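GDSL-like protein (PDB 6HFZ) is a two-domain esterase active on acetylated mannans, helping a gut bacterium remove acetyl groups from complex beta-mannans. Local coordinates at residues Thr83-Ala91 / His116-Lys127; Lys232-Gln242 / Val364-Lys372. All blocks are in the same frame, centred on the assembly; numbering follows the deposited sequence.

Contact 1 of 2, residues Thr83-Ala91 / His116-Lys127; sequences TSQFGVARA and HFMETYEGLVRK
S84, V88 and L124 interlock as knobs into holes where helices 84-96 and 115-129 run side by side, their segment axes 8.1 Å apart and 26° from parallel. At the N-terminal end of the first helix, OG of S84 enters the hole formed by F117, T120, Y121 and L124 and lies 2.8 Å from OG1 of T120. This hydroxyl pair is hydrogen-bonded, and S84 OG has a second partner in D111. Next to it, the side chain of Q85 leaves with CG anti to the backbone N (chi1 -175°) and runs on extended, which carries its amide to H116. There H116 NE2 gives a hydrogen bond of 2.8 Å to Q85 OE1, while ND1 bonds to E337; the Q85 oxygen lies close to the imidazole plane, whereas the donor sits well above the amide carbonyl plane. T120 CG2 rests over one face of the imidazole and also meets Q85 CB, while CD2 of H116 stands over the centre of the F117 ring. An alanine in place of Q85 would probably leave H116 NE2 without its acceptor and open a gap beside T120 CG2, with ND1 still tied to E337. Further along, V88 CG2 presses within 3.7 Å of L124 N, beside G123. L124 fits in return among S84, G87, V88 and A91, its CD1 3.7 Å from G87 O. K127 bends at chi3 so that NZ reaches V88 O at 3.0 Å, and the same ammonium also bonds to the backbone O of E236. Around this buried helix pair, strand 329-336 covers Q85, F86 and H116, strand 237-241 meets F86 and V88, and helix 152-161 packs against M118 and V125.

Contact 2 of 2, residues Lys232-Gln242 / Val364-Lys372; sequences KNTYEKSIRHQ and VSVIGSSEK
An antiparallel beta pair joins K237-H241 to V366-S370, with K237, I239 and H241 as the hydrogen-bonded partners of S370, G368 and V366. Each of these pairs is bonded both ways; I239 N to G368 O, at 2.8 Å and 170° at the hydrogen, is the straightest bond. In the non-hydrogen-bonded pairs between them the side chains meet directly: OG of S238 and OG of S369 are hydrogen-bonded at 2.9 Å, and R240 runs alongside I367, CG to CG1 3.7 Å. On the other face H241 has its ring edge toward V366 O, 3.4 Å from CD2, while ND1 bonds to D245. Strand 361-370 belongs to the antiparallel sheet of the beta-rich second domain, and strand 288-295 flanks it on the side opposite 237-241. There V364 and S365 both face Q292, a classic beta bulge. Beside the bulge, Q242 NE2 donates to V364 O at 3.0 Å, coming from above the carbonyl plane although the oxygen lies in the plane of the amide. At the opposite end of the pair the chain before K237 loops over the end of the other segment. N233, its CG anti to the backbone N (chi1 -174°), gives ND2 to the anti lone pair of E236 OE2 at 2.9 Å. T234 CG2 lies alongside E371 CG, 3.6 Å away. E236 and K372 are too far apart for a salt bridge, and the carboxylate pairs instead with R126; one water links E236 OE1 to K372 NZ, and another donates to both E236 OE2 and K372 O.

How the contacts relate
Contact 1 closes before contact 2 opens along the chain, yet their centres lie only 9 Å apart. The helix pair of contact 1 falls within the GDSL-like hydrolase domain, whereas contact 2 pairs strand 237-241 with 361-370, the last strand of the chain, in an antiparallel sheet. They meet directly: R126 forms a salt bridge with E236, E119 probably hydrogen-bonds T234, and the Y235 ring stands at about 90° to that of H116, both residues bonding to E337. Strand 237-241 also lies against helix 84-96. The two contacts thus line the interface between the domains, consistent with a fixed mutual placement of the two.

Contact 1 of 2, residues Thr83-Ala91 / His116-Lys127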
loop_
_atom_site.group_PDB
_atom_site.type_symbol
_atom_site.label_atom_id
_atom_site.label_comp_id
_atom_site.label_asym_id
_atom_site.label_seq_id
_atom_site.Cartn_x
_atom_site.Cartn_y
_atom_site.Cartn_z
ATOM N N THR A 83 3.515 -2.161 -0.273
ATOM C CA THR A 83 2.625 -3.131 0.396
ATOM C C THR A 83 1.795 -2.440 1.459
ATOM O O THR A 83 2.010 -1.236 1.756
ATOM C CB THR A 83 3.477 -4.237 1.061
ATOM O OG1 THR A 83 4.224 -3.694 2.155
ATOM C CG2 THR A 83 4.427 -4.887 0.080
ATOM N N SER A 84 0.962 -3.232 2.153
ATOM C CA SER A 84 0.170 -2.756 3.267
ATOM C C SER A 84 1.078 -2.390 4.445
ATOM O O SER A 84 0.659 -1.615 5.305
ATOM C CB SER A 84 -0.866 -3.767 3.684
ATOM O OG SER A 84 -0.265 -4.952 4.195
ATOM N N GLN A 85 2.307 -2.935 4.486
ATOM C CA GLN A 85 3.275 -2.550 5.565
ATOM C C GLN A 85 3.666 -1.066 5.393
ATOM O O GLN A 85 3.679 -0.318 6.366
ATOM C CB GLN A 85 4.462 -3.515 5.592
ATOM C CG GLN A 85 5.440 -3.272 6.734
ATOM C CD GLN A 85 6.440 -4.399 6.798
ATOM O OE1 GLN A 85 6.462 -5.284 5.942
ATOM N NE2 GLN A 85 7.314 -4.383 7.801
ATOM N N PHE A 86 3.930 -0.624 4.160
ATOM C CA PHE A 86 4.139 0.825 3.952
ATOM C C PHE A 86 2.814 1.578 4.140
ATOM O O PHE A 86 2.768 2.648 4.752
ATOM C CB PHE A 86 4.801 1.069 2.616
ATOM C CG PHE A 86 5.142 2.511 2.312
ATOM C CD1 PHE A 86 5.479 3.411 3.314
ATOM C CD2 PHE A 86 5.195 2.946 1.005
ATOM C CE1 PHE A 86 5.818 4.726 3.020
ATOM C CE2 PHE A 86 5.548 4.259 0.713
ATOM C CZ PHE A 86 5.858 5.143 1.724
ATOM N N GLY A 87 1.705 0.979 3.661
ATOM C CA GLY A 87 0.379 1.616 3.789
ATOM C C GLY A 87 0.013 2.060 5.205
ATOM O O GLY A 87 -0.489 3.189 5.405
ATOM N N VAL A 88 0.194 1.190 6.180
ATOM C CA VAL A 88 -0.171 1.544 7.573
ATOM C C VAL A 88 0.719 2.679 8.102
ATOM O O VAL A 88 0.210 3.562 8.837
ATOM C CB VAL A 88 -0.217 0.315 8.518
ATOM C CG1 VAL A 88 1.150 -0.300 8.643
ATOM C CG2 VAL A 88 -0.816 0.650 9.880
ATOM N N ALA A 89 1.987 2.731 7.719
ATOM C CA ALA A 89 2.945 3.792 8.168
ATOM C C ALA A 89 2.699 5.130 7.472
ATOM O O ALA A 89 3.097 6.103 8.040
ATOM C CB ALA A 89 4.359 3.375 7.877
ATOM N N ARG A 90 2.166 5.138 6.242
ATOM C CA ARG A 90 1.924 6.361 5.472
ATOM C C ARG A 90 0.441 6.782 5.510
ATOM O O ARG A 90 0.086 7.819 4.936
ATOM C CB ARG A 90 2.436 6.226 4.042
ATOM C CG ARG A 90 1.588 5.381 3.108
ATOM C CD ARG A 90 2.344 4.966 1.892
ATOM N NE ARG A 90 1.564 4.133 0.984
ATOM C CZ ARG A 90 0.686 4.548 0.083
ATOM N NH1 ARG A 90 0.377 5.835 0.000
ATOM N NH2 ARG A 90 0.158 3.660 -0.768
ATOM N N ALA A 91 -0.410 6.001 6.173
ATOM C CA ALA A 91 -1.857 6.198 6.042
ATOM C C ALA A 91 -2.251 7.597 6.546
ATOM O O ALA A 91 -3.034 8.286 5.901
ATOM C CB ALA A 91 -2.632 5.103 6.754
ATOM N N HIS A 116 2.634 -12.540 8.107
ATOM C CA HIS A 116 3.243 -11.209 8.249
ATOM C C HIS A 116 2.341 -10.139 7.613
ATOM O O HIS A 116 2.028 -9.147 8.263
ATOM C CB HIS A 116 4.643 -11.211 7.628
ATOM C CG HIS A 116 5.247 -9.856 7.542
ATOM N ND1 HIS A 116 5.747 -9.186 8.651
ATOM C CD2 HIS A 116 5.383 -9.009 6.493
ATOM C CE1 HIS A 116 6.159 -7.988 8.275
ATOM N NE2 HIS A 116 5.963 -7.863 6.960
ATOM N N PHE A 117 1.962 -10.332 6.342
ATOM C CA PHE A 117 1.096 -9.401 5.632
ATOM C C PHE A 117 -0.348 -9.417 6.141
ATOM O O PHE A 117 -1.034 -8.388 6.089
ATOM C CB PHE A 117 1.274 -9.584 4.114
ATOM C CG PHE A 117 2.593 -9.029 3.633
ATOM C CD1 PHE A 117 2.850 -7.662 3.659
ATOM C CD2 PHE A 117 3.596 -9.877 3.165
ATOM C CE1 PHE A 117 4.086 -7.167 3.275
ATOM C CE2 PHE A 117 4.818 -9.374 2.739
ATOM C CZ PHE A 117 5.059 -8.019 2.793
HETATM N N MSE A 118 -0.831 -10.555 6.653
HETATM C CA MSE A 118 -2.116 -10.548 7.342
HETATM C C MSE A 118 -2.059 -9.543 8.495
HETATM O O MSE A 118 -3.004 -8.776 8.709
HETATM C CB MSE A 118 -2.644 -11.883 7.868
HETATM C CG MSE A 118 -4.100 -11.713 8.194
HETATM SE SE MSE A 118 -4.964 -13.462 8.506
HETATM C CE MSE A 118 -3.429 -14.357 9.361
ATOM N N GLU A 119 -0.940 -9.544 9.219
ATOM C CA GLU A 119 -0.775 -8.676 10.384
ATOM C C GLU A 119 -0.654 -7.199 9.975
ATOM O O GLU A 119 -1.315 -6.343 10.563
ATOM C CB GLU A 119 0.428 -9.144 11.209
ATOM C CG GLU A 119 0.511 -8.454 12.559
ATOM C CD GLU A 119 1.631 -8.910 13.490
ATOM O OE1 GLU A 119 2.393 -9.841 13.133
ATOM O OE2 GLU A 119 1.775 -8.317 14.557
ATOM N N THR A 120 0.154 -6.911 8.950
ATOM C CA THR A 120 0.290 -5.524 8.487
ATOM C C THR A 120 -1.049 -5.018 7.925
ATOM O O THR A 120 -1.446 -3.872 8.179
ATOM C CB THR A 120 1.471 -5.304 7.539
ATOM O OG1 THR A 120 1.215 -6.034 6.329
ATOM C CG2 THR A 120 2.798 -5.766 8.104
ATOM N N TYR A 121 -1.727 -5.809 7.089
ATOM C CA TYR A 121 -3.044 -5.415 6.553
ATOM C C TYR A 121 -4.080 -5.195 7.662
ATOM O O TYR A 121 -4.881 -4.264 7.575
ATOM C CB TYR A 121 -3.486 -6.495 5.586
ATOM C CG TYR A 121 -4.598 -6.205 4.632
ATOM C CD1 TYR A 121 -4.320 -5.624 3.410
ATOM C CD2 TYR A 121 -5.873 -6.712 4.861
ATOM C CE1 TYR A 121 -5.295 -5.496 2.448
ATOM C CE2 TYR A 121 -6.861 -6.581 3.909
ATOM C CZ TYR A 121 -6.566 -5.970 2.700
ATOM O OH TYR A 121 -7.497 -5.891 1.696
ATOM N N GLU A 122 -4.059 -6.036 8.716
ATOM C CA GLU A 122 -4.968 -5.827 9.831
ATOM C C GLU A 122 -4.708 -4.455 10.492
ATOM O O GLU A 122 -5.677 -3.716 10.764
ATOM C CB GLU A 122 -4.900 -6.942 10.879
ATOM C CG GLU A 122 -5.870 -6.663 12.005
ATOM C CD GLU A 122 -6.187 -7.841 12.907
ATOM O OE1 GLU A 122 -7.391 -7.980 13.302
ATOM O OE2 GLU A 122 -5.292 -8.628 13.151
ATOM N N GLY A 123 -3.434 -4.114 10.733
ATOM C CA GLY A 123 -3.072 -2.807 11.256
ATOM C C GLY A 123 -3.590 -1.683 10.392
ATOM O O GLY A 123 -4.133 -0.717 10.902
ATOM N N LEU A 124 -3.428 -1.819 9.058
ATOM C CA LEU A 124 -3.902 -0.792 8.135
ATOM C C LEU A 124 -5.422 -0.657 8.212
ATOM O O LEU A 124 -5.978 0.504 8.323
ATOM C CB LEU A 124 -3.461 -1.149 6.711
ATOM C CG LEU A 124 -4.068 -0.240 5.640
ATOM C CD1 LEU A 124 -3.628 1.223 5.807
ATOM C CD2 LEU A 124 -3.729 -0.758 4.238
ATOM N N VAL A 125 -6.134 -1.788 8.133
ATOM C CA VAL A 125 -7.594 -1.776 8.163
ATOM C C VAL A 125 -8.097 -1.127 9.476
ATOM O O VAL A 125 -9.026 -0.289 9.464
ATOM C CB VAL A 125 -8.190 -3.183 7.924
ATOM C CG1 VAL A 125 -9.677 -3.244 8.247
ATOM C CG2 VAL A 125 -7.921 -3.688 6.518
ATOM N N ARG A 126 -7.601 -1.609 10.621
ATOM C CA ARG A 126 -7.990 -1.022 11.928
ATOM C C ARG A 126 -7.777 0.498 11.923
ATOM O O ARG A 126 -8.664 1.253 12.341
ATOM C CB ARG A 126 -7.265 -1.694 13.086
ATOM C CG ARG A 126 -7.711 -3.128 13.320
ATOM C CD ARG A 126 -6.943 -3.784 14.427
ATOM N NE ARG A 126 -7.268 -3.148 15.698
ATOM C CZ ARG A 126 -8.221 -3.564 16.530
ATOM N NH1 ARG A 126 -9.038 -4.545 16.179
ATOM N NH2 ARG A 126 -8.311 -3.007 17.738
ATOM N N LYS A 127 -6.606 0.968 11.472
ATOM C CA LYS A 127 -6.298 2.393 11.524
ATOM C C LYS A 127 -7.292 3.182 10.668
ATOM O O LYS A 127 -7.720 4.262 11.012
ATOM C CB LYS A 127 -4.852 2.641 11.091
ATOM C CG LYS A 127 -4.437 4.103 10.880
ATOM C CD LYS A 127 -2.967 4.325 10.674
ATOM C CE LYS A 127 -2.163 4.137 11.935
ATOM N NZ LYS A 127 -0.720 3.900 11.673
#

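Contact 2 of 2, residues Lys232-Gln242 / Val364-Lys372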
loop_
_atom_site.group_PDB
_atom_site.type_symbol
_atom_site.label_atom_id
_atom_site.label_comp_id
_atom_site.label_asym_id
_atom_site.label_seq_id
_atom_site.Cartn_x
_atom_site.Cartn_y
_atom_site.Cartn_z
ATOM N N LYS A 232 -1.692 -10.606 16.167
ATOM C CA LYS A 232 -0.988 -9.850 17.243
ATOM C C LYS A 232 -1.071 -8.323 17.028
ATOM O O LYS A 232 -0.890 -7.546 17.968
ATOM C CB LYS A 232 0.481 -10.252 17.301
ATOM C CG LYS A 232 0.739 -11.677 17.769
ATOM C CD LYS A 232 2.213 -11.927 17.991
ATOM C CE LYS A 232 2.534 -13.396 18.177
ATOM N NZ LYS A 232 2.019 -13.923 19.462
ATOM N N ASN A 233 -1.354 -7.896 15.795
ATOM C CA ASN A 233 -1.672 -6.535 15.450
ATOM C C ASN A 233 -0.568 -5.569 15.914
ATOM O O ASN A 233 -0.860 -4.488 16.393
ATOM C CB ASN A 233 -3.029 -6.119 15.998
ATOM C CG ASN A 233 -3.455 -4.758 15.523
ATOM O OD1 ASN A 233 -3.306 -4.437 14.334
ATOM N ND2 ASN A 233 -3.943 -3.943 16.453
ATOM N N THR A 234 0.699 -5.940 15.703
ATOM C CA THR A 234 1.812 -5.121 16.176
ATOM C C THR A 234 2.244 -4.039 15.171
ATOM O O THR A 234 3.313 -3.436 15.359
ATOM C CB THR A 234 2.972 -6.015 16.634
ATOM O OG1 THR A 234 3.579 -6.705 15.557
ATOM C CG2 THR A 234 2.547 -7.031 17.672
ATOM N N TYR A 235 1.475 -3.805 14.095
ATOM C CA TYR A 235 1.832 -2.778 13.084
ATOM C C TYR A 235 0.827 -1.619 13.078
ATOM O O TYR A 235 1.061 -0.642 12.374
ATOM C CB TYR A 235 2.011 -3.371 11.681
ATOM C CG TYR A 235 3.250 -4.216 11.537
ATOM C CD1 TYR A 235 3.213 -5.561 11.813
ATOM C CD2 TYR A 235 4.478 -3.673 11.165
ATOM C CE1 TYR A 235 4.341 -6.353 11.698
ATOM C CE2 TYR A 235 5.608 -4.453 11.009
ATOM C CZ TYR A 235 5.534 -5.801 11.281
ATOM O OH TYR A 235 6.638 -6.601 11.200
ATOM N N GLU A 236 -0.234 -1.671 13.892
ATOM C CA GLU A 236 -1.240 -0.625 13.871
ATOM C C GLU A 236 -0.647 0.753 14.185
ATOM O O GLU A 236 -1.052 1.761 13.582
ATOM C CB GLU A 236 -2.428 -0.912 14.783
ATOM C CG GLU A 236 -3.642 -0.030 14.469
ATOM C CD GLU A 236 -4.903 -0.221 15.322
ATOM O OE1 GLU A 236 -5.779 0.687 15.291
ATOM O OE2 GLU A 236 -5.001 -1.265 15.998
ATOM N N LYS A 237 0.273 0.819 15.142
ATOM C CA LYS A 237 1.073 2.006 15.323
ATOM C C LYS A 237 2.387 1.781 14.566
ATOM O O LYS A 237 3.173 0.928 14.935
ATOM C CB LYS A 237 1.299 2.284 16.818
ATOM C CG LYS A 237 2.112 3.546 17.031
ATOM C CD LYS A 237 2.196 4.099 18.446
ATOM C CE LYS A 237 2.971 5.410 18.440
ATOM N NZ LYS A 237 3.741 5.595 19.696
ATOM N N SER A 238 2.579 2.508 13.472
ATOM C CA SER A 238 3.746 2.382 12.612
ATOM C C SER A 238 4.259 3.784 12.308
ATOM O O SER A 238 3.554 4.561 11.684
ATOM C CB SER A 238 3.447 1.632 11.316
ATOM O OG SER A 238 3.277 0.230 11.507
ATOM N N ILE A 239 5.448 4.124 12.835
ATOM C CA ILE A 239 5.933 5.490 12.790
ATOM C C ILE A 239 7.166 5.569 11.896
ATOM O O ILE A 239 8.137 4.932 12.166
ATOM C CB ILE A 239 6.207 5.972 14.225
ATOM C CG1 ILE A 239 4.909 6.106 15.021
ATOM C CG2 ILE A 239 7.014 7.270 14.217
ATOM C CD1 ILE A 239 3.942 7.103 14.463
ATOM N N ARG A 240 7.122 6.330 10.805
ATOM C CA ARG A 240 8.335 6.504 10.017
ATOM C C ARG A 240 9.259 7.528 10.694
ATOM O O ARG A 240 8.799 8.586 11.145
ATOM C CB ARG A 240 8.056 7.075 8.634
ATOM C CG ARG A 240 7.562 6.084 7.612
ATOM C CD ARG A 240 7.201 6.792 6.314
ATOM N NE ARG A 240 6.088 7.738 6.431
ATOM C CZ ARG A 240 5.580 8.394 5.392
ATOM N NH1 ARG A 240 6.073 8.181 4.185
ATOM N NH2 ARG A 240 4.574 9.235 5.562
ATOM N N HIS A 241 10.538 7.217 10.717
ATOM C CA HIS A 241 11.631 8.117 11.160
ATOM C C HIS A 241 12.333 8.582 9.885
ATOM O O HIS A 241 12.957 7.771 9.170
ATOM C CB HIS A 241 12.562 7.411 12.153
ATOM C CG HIS A 241 11.880 7.012 13.407
ATOM N ND1 HIS A 241 11.987 7.758 14.587
ATOM C CD2 HIS A 241 11.031 5.995 13.677
ATOM C CE1 HIS A 241 11.267 7.192 15.520
ATOM N NE2 HIS A 241 10.666 6.125 14.998
ATOM N N GLN A 242 12.187 9.865 9.586
ATOM C CA GLN A 242 12.761 10.471 8.391
ATOM C C GLN A 242 13.587 11.693 8.821
ATOM O O GLN A 242 13.887 11.838 10.002
ATOM C CB GLN A 242 11.658 10.776 7.392
ATOM C CG GLN A 242 11.005 9.497 6.861
ATOM C CD GLN A 242 10.060 9.682 5.708
ATOM O OE1 GLN A 242 8.934 10.159 5.873
ATOM N NE2 GLN A 242 10.500 9.277 4.522
ATOM N N VAL A 364 15.347 5.920 2.852
ATOM C CA VAL A 364 14.110 6.659 2.842
ATOM C C VAL A 364 13.581 6.818 4.279
ATOM O O VAL A 364 13.176 7.898 4.707
ATOM C CB VAL A 364 13.067 5.994 1.927
ATOM C CG1 VAL A 364 11.700 6.685 2.039
ATOM C CG2 VAL A 364 13.563 5.898 0.480
ATOM N N SER A 365 13.552 5.743 5.078
ATOM C CA SER A 365 12.994 5.805 6.405
ATOM C C SER A 365 13.453 4.598 7.215
ATOM O O SER A 365 13.808 3.581 6.634
ATOM C CB SER A 365 11.459 5.828 6.422
ATOM O OG SER A 365 10.897 4.505 6.222
ATOM N N VAL A 366 13.397 4.732 8.551
ATOM C CA VAL A 366 13.325 3.521 9.419
ATOM C C VAL A 366 11.978 3.547 10.132
ATOM O O VAL A 366 11.557 4.593 10.660
ATOM C CB VAL A 366 14.490 3.470 10.429
ATOM C CG1 VAL A 366 14.382 2.215 11.301
ATOM C CG2 VAL A 366 15.841 3.551 9.719
ATOM N N ILE A 367 11.243 2.425 10.125
ATOM C CA ILE A 367 9.880 2.409 10.673
ATOM C C ILE A 367 9.860 1.608 11.975
ATOM O O ILE A 367 10.265 0.458 12.018
ATOM C CB ILE A 367 8.846 1.841 9.679
ATOM C CG1 ILE A 367 8.788 2.646 8.379
ATOM C CG2 ILE A 367 7.466 1.735 10.323
ATOM C CD1 ILE A 367 8.023 1.976 7.228
ATOM N N GLY A 368 9.340 2.228 13.026
ATOM C CA GLY A 368 9.122 1.554 14.265
ATOM C C GLY A 368 7.645 1.278 14.459
ATOM O O GLY A 368 6.819 2.189 14.299
ATOM N N SER A 369 7.316 0.053 14.883
ATOM C CA SER A 369 5.938 -0.336 15.024
ATOM C C SER A 369 5.689 -0.978 16.381
ATOM O O SER A 369 6.571 -1.650 16.908
ATOM C CB SER A 369 5.567 -1.276 13.919
ATOM O OG SER A 369 5.828 -0.683 12.663
ATOM N N SER A 370 4.451 -0.842 16.875
ATOM C CA SER A 370 3.994 -1.660 17.994
ATOM C C SER A 370 2.469 -1.807 17.973
ATOM O O SER A 370 1.797 -1.213 17.125
ATOM C CB SER A 370 4.469 -1.070 19.280
ATOM O OG SER A 370 3.917 0.212 19.445
ATOM N N GLU A 371 1.939 -2.647 18.865
ATOM C CA GLU A 371 0.495 -2.819 18.985
ATOM C C GLU A 371 -0.075 -1.498 19.474
ATOM O O GLU A 371 0.565 -0.812 20.278
ATOM C CB GLU A 371 0.051 -3.850 20.036
ATOM C CG GLU A 371 0.987 -5.027 20.240
ATOM C CD GLU A 371 2.067 -4.899 21.310
ATOM O OE1 GLU A 371 2.886 -3.944 21.239
ATOM O OE2 GLU A 371 2.107 -5.780 22.203
ATOM N N LYS A 372 -1.272 -1.172 18.995
ATOM C CA LYS A 372 -2.132 -0.248 19.649
ATOM C C LYS A 372 -3.162 -1.069 20.432
ATOM O O LYS A 372 -3.920 -1.844 19.860
ATOM C CB LYS A 372 -2.786 0.690 18.638
ATOM C CG LYS A 372 -3.693 1.743 19.247
ATOM C CD LYS A 372 -4.166 2.768 18.253
ATOM C CE LYS A 372 -5.284 3.618 18.809
ATOM N NZ LYS A 372 -6.091 4.216 17.721
HETATM O O HOH W 1 -4.229 -4.398 19.333
HETATM O O HOH W 2 -5.146 3.283 14.973
HETATM O O HOH W 3 -6.127 -1.214 18.322
#